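Local atomic coordinates of zonadhesin (PDB entry 5FX8), a protein that is thought to mediate cell-cell interaction as a yeast cell-surface adhesin, represented here by its N-terminal domain. Residues Gln151-Ser156 with Phe166-Gly171; Asn178-Thr183 with Ser248-Gly253; Asn278-Asp283 with Phe297-Pro302. One frame throughout, in Å; residues are numbered along the deposited sequence.

How the contacts relate
All three contacts lie in the second cohesin-like domain, and along the chain they come in series: none nests inside or crosses another. Contact 1 comes first and closes a short hairpin, with nine residues between its segments, at one margin of a five-stranded antiparallel sheet. The chain then passes into strand 176-186 of the second five-stranded sheet, where contact 2 closes a much longer excursion of 64 residues. Contact 3 follows as another hairpin, spanning 13 residues. Contacts 2 and 3 share a sheet, because strands 176-186 and 275-286 are neighbours, joined for example by a probable hydrogen bond between D283 N and D180 O. Contact 1 faces them from the other sheet, I169 packing on I179.

Contact 1: Gln151-Ser156 with Phe166-Gly171; sequences QPIKLS and FVDIPG
I153 and L155 pair with D168 and F166 as the two strands of an antiparallel beta hairpin, their axes 4.7 Å apart at closest and running at 154° to each other. Both are hydrogen-bonded pairs: I153 N reaches D168 O at 3.1 Å and D168 N returns to I153 O, while L155 N meets F166 O at 2.8 Å and F166 N bonds L155 O. K154 and V167 form the non-hydrogen-bonded pair between them and share the face turned to the second sheet; branched, apolar V167 packs there, whereas the K154 chain leads away from the hairpin to that sheet, where NZ bonds E301 O. On the reverse face, I153 CG1 lies over D168, 3.7 Å from its CB, because chi1 of 62° sets CG1 between the backbone N and the carbonyl carbon. OD2 of the buried D168 forms salt bridges with R149 and R262, which probably offset the cost of burying its charge. P152 has no N-H to satisfy; its ring supplies an apolar surface to the inner face, CB lying 3.9 Å from I169 CD1. P170 likewise offers no N-H, and the cross-strand bonding stops before it: its CD sits 3.3 Å from Q151 O.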
loop_
_atom_site.group_PDB
_atom_site.type_symbol
_atom_site.label_atom_id
_atom_site.label_comp_id
_atom_site.label_asym_id
_atom_site.label_seq_id
_atom_site.Cartn_x
_atom_site.Cartn_y
_atom_site.Cartn_z
ATOM N N GLN C 151 8.034 -40.075 -7.650
ATOM C CA GLN C 151 6.905 -39.901 -8.533
ATOM C C GLN C 151 5.681 -40.395 -7.788
ATOM O O GLN C 151 5.821 -41.005 -6.728
ATOM C CB GLN C 151 7.120 -40.663 -9.832
ATOM C CG GLN C 151 7.418 -42.115 -9.628
ATOM C CD GLN C 151 7.483 -42.866 -10.929
ATOM O OE1 GLN C 151 6.915 -42.430 -11.918
ATOM N NE2 GLN C 151 8.183 -43.999 -10.940
ATOM N N PRO C 152 4.478 -40.133 -8.273
ATOM C CA PRO C 152 3.297 -40.706 -7.626
ATOM C C PRO C 152 3.317 -42.224 -7.694
ATOM O O PRO C 152 3.565 -42.808 -8.747
ATOM C CB PRO C 152 2.141 -40.128 -8.439
ATOM C CG PRO C 152 2.705 -38.914 -9.053
ATOM C CD PRO C 152 4.107 -39.224 -9.362
ATOM N N ILE C 153 3.041 -42.857 -6.560
ATOM C CA ILE C 153 2.903 -44.297 -6.487
ATOM C C ILE C 153 1.492 -44.640 -6.015
ATOM O O ILE C 153 0.743 -43.781 -5.570
ATOM C CB ILE C 153 3.958 -44.938 -5.579
ATOM C CG1 ILE C 153 3.806 -44.441 -4.153
ATOM C CG2 ILE C 153 5.329 -44.642 -6.109
ATOM C CD1 ILE C 153 4.745 -45.102 -3.216
ATOM N N LYS C 154 1.139 -45.924 -6.141
ATOM C CA LYS C 154 -0.146 -46.477 -5.741
ATOM C C LYS C 154 0.103 -47.706 -4.871
ATOM O O LYS C 154 0.998 -48.493 -5.166
ATOM C CB LYS C 154 -0.965 -46.842 -6.975
ATOM C CG LYS C 154 -2.442 -46.760 -6.735
ATOM C CD LYS C 154 -3.159 -47.971 -7.196
ATOM C CE LYS C 154 -3.016 -48.135 -8.654
ATOM N NZ LYS C 154 -3.796 -49.310 -9.083
ATOM N N LEU C 155 -0.663 -47.874 -3.792
ATOM C CA LEU C 155 -0.507 -49.007 -2.878
ATOM C C LEU C 155 -1.858 -49.656 -2.586
ATOM O O LEU C 155 -2.869 -48.959 -2.504
ATOM C CB LEU C 155 0.160 -48.568 -1.563
ATOM C CG LEU C 155 1.542 -47.906 -1.684
ATOM C CD1 LEU C 155 2.073 -47.485 -0.336
ATOM C CD2 LEU C 155 2.548 -48.800 -2.358
ATOM N N SER C 156 -1.886 -50.990 -2.443
ATOM C CA SER C 156 -3.087 -51.760 -2.118
ATOM C C SER C 156 -3.013 -52.242 -0.680
ATOM O O SER C 156 -1.937 -52.551 -0.177
ATOM C CB SER C 156 -3.258 -53.009 -2.999
ATOM O OG SER C 156 -3.193 -52.771 -4.389
ATOM N N PHE C 166 -4.012 -46.432 -1.597
ATOM C CA PHE C 166 -3.204 -45.270 -1.243
ATOM C C PHE C 166 -2.572 -44.721 -2.507
ATOM O O PHE C 166 -1.963 -45.470 -3.271
ATOM C CB PHE C 166 -2.104 -45.607 -0.233
ATOM C CG PHE C 166 -2.600 -45.881 1.161
ATOM C CD1 PHE C 166 -3.871 -45.510 1.547
ATOM C CD2 PHE C 166 -1.794 -46.509 2.085
ATOM C CE1 PHE C 166 -4.344 -45.756 2.824
ATOM C CE2 PHE C 166 -2.263 -46.764 3.367
ATOM C CZ PHE C 166 -3.549 -46.378 3.731
ATOM N N VAL C 167 -2.719 -43.425 -2.731
ATOM C CA VAL C 167 -2.006 -42.721 -3.786
ATOM C C VAL C 167 -1.093 -41.717 -3.098
ATOM O O VAL C 167 -1.569 -40.785 -2.437
ATOM C CB VAL C 167 -2.960 -42.027 -4.764
ATOM C CG1 VAL C 167 -2.179 -41.376 -5.866
ATOM C CG2 VAL C 167 -3.958 -43.023 -5.340
ATOM N N ASP C 168 0.211 -41.919 -3.215
ATOM C CA ASP C 168 1.195 -41.042 -2.601
ATOM C C ASP C 168 1.744 -40.073 -3.634
ATOM O O ASP C 168 2.156 -40.489 -4.718
ATOM C CB ASP C 168 2.336 -41.848 -1.993
ATOM C CG ASP C 168 1.962 -42.470 -0.676
ATOM O OD1 ASP C 168 0.809 -42.289 -0.252
ATOM O OD2 ASP C 168 2.816 -43.135 -0.055
ATOM N N ILE C 169 1.753 -38.790 -3.294
ATOM C CA ILE C 169 2.340 -37.748 -4.126
ATOM C C ILE C 169 3.561 -37.200 -3.396
ATOM O O ILE C 169 3.420 -36.594 -2.326
ATOM C CB ILE C 169 1.350 -36.621 -4.425
ATOM C CG1 ILE C 169 -0.006 -37.175 -4.871
ATOM C CG2 ILE C 169 1.991 -35.676 -5.418
ATOM C CD1 ILE C 169 -0.016 -37.735 -6.230
ATOM N N PRO C 170 4.765 -37.377 -3.924
ATOM C CA PRO C 170 5.955 -36.855 -3.244
ATOM C C PRO C 170 6.204 -35.392 -3.596
ATOM O O PRO C 170 6.248 -35.014 -4.769
ATOM C CB PRO C 170 7.077 -37.754 -3.769
ATOM C CG PRO C 170 6.624 -38.160 -5.086
ATOM C CD PRO C 170 5.120 -38.234 -5.057
ATOM N N GLY C 171 6.359 -34.566 -2.562
ATOM C CA GLY C 171 6.770 -33.194 -2.765
ATOM C C GLY C 171 8.164 -33.061 -3.323
ATOM O O GLY C 171 8.465 -32.061 -3.969
#

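Contact 2: Asn178-Thr183 with Ser248-Gly253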
loop_
_atom_site.group_PDB
_atom_site.type_symbol
_atom_site.label_atom_id
_atom_site.label_comp_id
_atom_site.label_asym_id
_atom_site.label_seq_id
_atom_site.Cartn_x
_atom_site.Cartn_y
_atom_site.Cartn_z
ATOM N N ASN C 178 -0.327 -28.022 -8.327
ATOM C CA ASN C 178 -1.651 -28.597 -8.476
ATOM C C ASN C 178 -1.553 -30.102 -8.676
ATOM O O ASN C 178 -0.590 -30.618 -9.241
ATOM C CB ASN C 178 -2.407 -27.947 -9.630
ATOM C CG ASN C 178 -2.613 -26.481 -9.403
ATOM O OD1 ASN C 178 -1.696 -25.687 -9.583
ATOM N ND2 ASN C 178 -3.814 -26.106 -8.986
ATOM N N ILE C 179 -2.567 -30.799 -8.183
ATOM C CA ILE C 179 -2.631 -32.246 -8.247
ATOM C C ILE C 179 -4.023 -32.648 -8.692
ATOM O O ILE C 179 -5.010 -32.288 -8.047
ATOM C CB ILE C 179 -2.308 -32.893 -6.896
ATOM C CG1 ILE C 179 -0.918 -32.469 -6.441
ATOM C CG2 ILE C 179 -2.429 -34.387 -7.023
ATOM C CD1 ILE C 179 -0.501 -33.042 -5.119
ATOM N N ASP C 180 -4.093 -33.409 -9.779
ATOM C CA ASP C 180 -5.327 -33.977 -10.300
ATOM C C ASP C 180 -5.283 -35.499 -10.235
ATOM O O ASP C 180 -4.334 -36.112 -10.717
ATOM C CB ASP C 180 -5.537 -33.540 -11.738
ATOM C CG ASP C 180 -5.497 -32.061 -11.889
ATOM O OD1 ASP C 180 -6.205 -31.384 -11.116
ATOM O OD2 ASP C 180 -4.753 -31.571 -12.763
ATOM N N ILE C 181 -6.327 -36.107 -9.687
ATOM C CA ILE C 181 -6.394 -37.551 -9.511
ATOM C C ILE C 181 -7.742 -38.058 -10.000
ATOM O O ILE C 181 -8.781 -37.460 -9.709
ATOM C CB ILE C 181 -6.168 -37.932 -8.033
ATOM C CG1 ILE C 181 -4.770 -37.533 -7.592
ATOM C CG2 ILE C 181 -6.317 -39.397 -7.831
ATOM C CD1 ILE C 181 -4.680 -37.275 -6.145
ATOM N N SER C 182 -7.734 -39.157 -10.742
ATOM C CA SER C 182 -8.960 -39.888 -11.032
ATOM C C SER C 182 -8.688 -41.387 -10.985
ATOM O O SER C 182 -7.641 -41.843 -11.443
ATOM C CB SER C 182 -9.518 -39.511 -12.388
ATOM O OG SER C 182 -8.582 -39.868 -13.374
ATOM N N THR C 183 -9.633 -42.142 -10.428
ATOM C CA THR C 183 -9.572 -43.594 -10.331
ATOM C C THR C 183 -10.783 -44.192 -11.025
ATOM O O THR C 183 -11.892 -43.690 -10.863
ATOM C CB THR C 183 -9.589 -44.070 -8.868
ATOM O OG1 THR C 183 -8.823 -43.183 -8.058
ATOM C CG2 THR C 183 -8.987 -45.454 -8.734
ATOM N N SER C 248 -13.047 -38.652 -8.814
ATOM C CA SER C 248 -12.247 -37.528 -9.279
ATOM C C SER C 248 -11.843 -36.662 -8.096
ATOM O O SER C 248 -12.653 -36.397 -7.202
ATOM C CB SER C 248 -13.019 -36.670 -10.264
ATOM O OG SER C 248 -13.057 -37.259 -11.530
ATOM N N LEU C 249 -10.609 -36.177 -8.116
ATOM C CA LEU C 249 -10.134 -35.410 -6.982
ATOM C C LEU C 249 -9.052 -34.457 -7.450
ATOM O O LEU C 249 -8.275 -34.805 -8.333
ATOM C CB LEU C 249 -9.614 -36.356 -5.918
ATOM C CG LEU C 249 -9.235 -35.785 -4.575
ATOM C CD1 LEU C 249 -10.391 -35.011 -3.989
ATOM C CD2 LEU C 249 -8.878 -36.928 -3.696
ATOM N N SER C 250 -9.008 -33.258 -6.868
ATOM C CA SER C 250 -8.013 -32.254 -7.230
ATOM C C SER C 250 -7.510 -31.495 -6.009
ATOM O O SER C 250 -8.247 -31.255 -5.055
ATOM C CB SER C 250 -8.571 -31.236 -8.211
ATOM O OG SER C 250 -8.994 -31.863 -9.381
ATOM N N PHE C 251 -6.263 -31.065 -6.073
ATOM C CA PHE C 251 -5.639 -30.374 -4.960
ATOM C C PHE C 251 -4.867 -29.161 -5.456
ATOM O O PHE C 251 -4.195 -29.211 -6.484
ATOM C CB PHE C 251 -4.670 -31.275 -4.203
ATOM C CG PHE C 251 -5.311 -32.332 -3.357
ATOM C CD1 PHE C 251 -5.748 -32.045 -2.070
ATOM C CD2 PHE C 251 -5.404 -33.642 -3.811
ATOM C CE1 PHE C 251 -6.297 -33.034 -1.268
ATOM C CE2 PHE C 251 -5.953 -34.627 -3.019
ATOM C CZ PHE C 251 -6.395 -34.324 -1.748
ATOM N N ALA C 252 -4.963 -28.072 -4.722
ATOM C CA ALA C 252 -4.136 -26.894 -4.943
ATOM C C ALA C 252 -3.501 -26.557 -3.617
ATOM O O ALA C 252 -4.195 -26.453 -2.608
ATOM C CB ALA C 252 -4.942 -25.700 -5.444
ATOM N N GLY C 253 -2.196 -26.427 -3.598
ATOM C CA GLY C 253 -1.553 -26.159 -2.334
ATOM C C GLY C 253 -0.069 -26.347 -2.483
ATOM O O GLY C 253 0.440 -26.683 -3.549
#
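I179 and I181 face F251 and L249 across two almost exactly antiparallel strands, whose axes approach to 4.6 Å at an angle of 172°. Each is a hydrogen-bonded pair with bonds in both directions, I181 N meeting L249 O at 2.7 Å and I179 N meeting F251 O at 2.8 Å. The four apolar side chains of these pairs share the buried face. There I179 CB lies 3.9 Å from F251 CB, and I181 stretches out along chi2 of 153° until its CD1 reaches the edge of the phenyl ring, 4.3 Å from F251 CE2. The same ring makes a T-shaped contact with Y197, so a flat, wide aromatic suits a place bordered by both an aliphatic tip and another ring. Small and polar residues occupy the other face. S250 OG makes at most a weak bond to D180 OD1 at 3.3 Å and is also hydrogen-bonded to S239 OG. N178 ND2 passes beside the A252 methyl, 3.7 Å from CB, and bonds E238; R403 of the lipoxygenase chain packs on this end. With L249 and F251 touching V263 of the opposing sheet, the apolar face is the inner lining of a beta sandwich, as expected of a cohesin-like domain.

Contact 3: Asn278-Asp283 with Phe297-Pro302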
loop_
_atom_site.group_PDB
_atom_site.type_symbol
_atom_site.label_atom_id
_atom_site.label_comp_id
_atom_site.label_asym_id
_atom_site.label_seq_id
_atom_site.Cartn_x
_atom_site.Cartn_y
_atom_site.Cartn_z
ATOM N N ASN C 278 -7.807 -51.717 -11.562
ATOM C CA ASN C 278 -7.806 -50.370 -11.009
ATOM C C ASN C 278 -6.755 -49.520 -11.690
ATOM O O ASN C 278 -5.583 -49.899 -11.720
ATOM C CB ASN C 278 -7.528 -50.382 -9.513
ATOM C CG ASN C 278 -7.492 -48.991 -8.928
ATOM O OD1 ASN C 278 -6.544 -48.245 -9.128
ATOM N ND2 ASN C 278 -8.528 -48.638 -8.207
ATOM N N VAL C 279 -7.154 -48.353 -12.176
ATOM C CA VAL C 279 -6.207 -47.391 -12.718
ATOM C C VAL C 279 -6.343 -46.087 -11.950
ATOM O O VAL C 279 -7.427 -45.744 -11.477
ATOM C CB VAL C 279 -6.423 -47.173 -14.219
ATOM C CG1 VAL C 279 -7.764 -46.598 -14.444
ATOM C CG2 VAL C 279 -5.377 -46.258 -14.762
ATOM N N VAL C 280 -5.226 -45.387 -11.790
ATOM C CA VAL C 280 -5.191 -44.077 -11.173
ATOM C C VAL C 280 -4.364 -43.191 -12.079
ATOM O O VAL C 280 -3.157 -43.397 -12.214
ATOM C CB VAL C 280 -4.595 -44.099 -9.770
ATOM C CG1 VAL C 280 -4.404 -42.699 -9.300
ATOM C CG2 VAL C 280 -5.506 -44.791 -8.844
ATOM N N ASN C 281 -4.997 -42.202 -12.690
ATOM C CA ASN C 281 -4.278 -41.185 -13.440
ATOM C C ASN C 281 -3.964 -40.022 -12.513
ATOM O O ASN C 281 -4.849 -39.516 -11.827
ATOM C CB ASN C 281 -5.113 -40.719 -14.623
ATOM C CG ASN C 281 -5.659 -41.863 -15.421
ATOM O OD1 ASN C 281 -6.684 -42.450 -15.074
ATOM N ND2 ASN C 281 -4.974 -42.198 -16.501
ATOM N N VAL C 282 -2.708 -39.613 -12.477
ATOM C CA VAL C 282 -2.265 -38.503 -11.647
ATOM C C VAL C 282 -1.577 -37.499 -12.551
ATOM O O VAL C 282 -0.606 -37.842 -13.230
ATOM C CB VAL C 282 -1.322 -38.966 -10.530
ATOM C CG1 VAL C 282 -0.737 -37.773 -9.821
ATOM C CG2 VAL C 282 -2.072 -39.835 -9.566
ATOM N N ASP C 283 -2.083 -36.273 -12.583
ATOM C CA ASP C 283 -1.472 -35.199 -13.356
ATOM C C ASP C 283 -0.919 -34.164 -12.393
ATOM O O ASP C 283 -1.654 -33.653 -11.547
ATOM C CB ASP C 283 -2.485 -34.569 -14.301
ATOM C CG ASP C 283 -3.056 -35.565 -15.264
ATOM O OD1 ASP C 283 -3.945 -36.352 -14.860
ATOM O OD2 ASP C 283 -2.604 -35.571 -16.422
ATOM N N PHE C 297 0.831 -39.377 -15.101
ATOM C CA PHE C 297 1.242 -40.706 -14.670
ATOM C C PHE C 297 0.036 -41.627 -14.707
ATOM O O PHE C 297 -1.091 -41.212 -14.444
ATOM C CB PHE C 297 1.826 -40.718 -13.244
ATOM C CG PHE C 297 3.011 -39.832 -13.059
ATOM C CD1 PHE C 297 2.853 -38.473 -12.883
ATOM C CD2 PHE C 297 4.281 -40.359 -13.028
ATOM C CE1 PHE C 297 3.932 -37.659 -12.714
ATOM C CE2 PHE C 297 5.372 -39.551 -12.847
ATOM C CZ PHE C 297 5.198 -38.193 -12.694
ATOM N N VAL C 298 0.286 -42.888 -15.032
ATOM C CA VAL C 298 -0.737 -43.922 -15.031
ATOM C C VAL C 298 -0.291 -45.025 -14.085
ATOM O O VAL C 298 0.853 -45.490 -14.154
ATOM C CB VAL C 298 -0.989 -44.463 -16.446
ATOM C CG1 VAL C 298 -2.208 -45.346 -16.461
ATOM C CG2 VAL C 298 -1.181 -43.315 -17.386
ATOM N N LEU C 299 -1.187 -45.426 -13.190
ATOM C CA LEU C 299 -0.899 -46.437 -12.173
ATOM C C LEU C 299 -1.993 -47.501 -12.253
ATOM O O LEU C 299 -3.069 -47.354 -11.669
ATOM C CB LEU C 299 -0.821 -45.797 -10.791
ATOM C CG LEU C 299 -0.053 -44.479 -10.682
ATOM C CD1 LEU C 299 -0.328 -43.833 -9.360
ATOM C CD2 LEU C 299 1.409 -44.685 -10.819
ATOM N N ASP C 300 -1.723 -48.585 -12.974
ATOM C CA ASP C 300 -2.762 -49.561 -13.277
ATOM C C ASP C 300 -2.584 -50.879 -12.541
ATOM O O ASP C 300 -3.250 -51.859 -12.885
ATOM C CB ASP C 300 -2.850 -49.809 -14.781
ATOM C CG ASP C 300 -1.492 -49.914 -15.433
ATOM O OD1 ASP C 300 -0.518 -50.284 -14.748
ATOM O OD2 ASP C 300 -1.401 -49.635 -16.646
ATOM N N GLU C 301 -1.737 -50.920 -11.521
ATOM C CA GLU C 301 -1.521 -52.157 -10.776
ATOM C C GLU C 301 -2.845 -52.716 -10.244
ATOM O O GLU C 301 -3.586 -51.987 -9.569
ATOM C CB GLU C 301 -0.541 -51.928 -9.627
ATOM C CG GLU C 301 0.095 -53.197 -9.067
ATOM C CD GLU C 301 0.644 -53.016 -7.653
ATOM O OE1 GLU C 301 0.562 -51.881 -7.122
ATOM O OE2 GLU C 301 1.151 -54.012 -7.070
ATOM N N PRO C 302 -3.187 -53.990 -10.544
ATOM C CA PRO C 302 -4.409 -54.610 -10.014
ATOM C C PRO C 302 -4.331 -54.947 -8.542
ATOM O O PRO C 302 -3.278 -54.816 -7.918
ATOM C CB PRO C 302 -4.531 -55.905 -10.824
ATOM C CG PRO C 302 -3.649 -55.765 -11.935
ATOM C CD PRO C 302 -2.543 -54.848 -11.536
#
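L299 and V280 form a hydrogen-bonded pair in an antiparallel hairpin, and the leucine side chain can be followed outward over its partner. With chi1 at -44°, CG stands beside the backbone N, on the side from which L299 N bonds V280 O. Its CB and its CG therefore both lie 3.6 Å from V280 O, covering that carbonyl with hydrocarbon. At the tip, CD1 still skirts V280 O at 4.0 Å while reaching V280 CG1 at 4.2 Å and, a little farther, V282 CG2. The bond from V280 N to L299 O is bent, 140° at the hydrogen, and the donor stands above the carbonyl plane; that from V282 N to F297 O is much straighter, 165° at the hydrogen. F297 N bonds V282 O at 2.8 Å, and the same oxygen lies in the plane of the F297 ring at its edge, 3.5 Å from CD1, while the ring also packs on Q151 and P152. On the more exposed face V279 CG2 touches V298 CG1 at 3.7 Å, and the amide of N281 runs alongside V298, pointing the same way. Beta-branched valine suits an extended backbone on either face, and asparagine tolerates the partly exposed side. Past L299 the N-H to O=C pairing gives out, and D300 meets N278 O through a CA-H...O contact, CA to O 3.2 Å. N278 OD1 and E301 O both accept a hydrogen bond from K154 NZ, which implies that one lysine ammonium, its charge probably eased by these neutral oxygens, ties the unpaired-backbone end of this hairpin to the facing sheet.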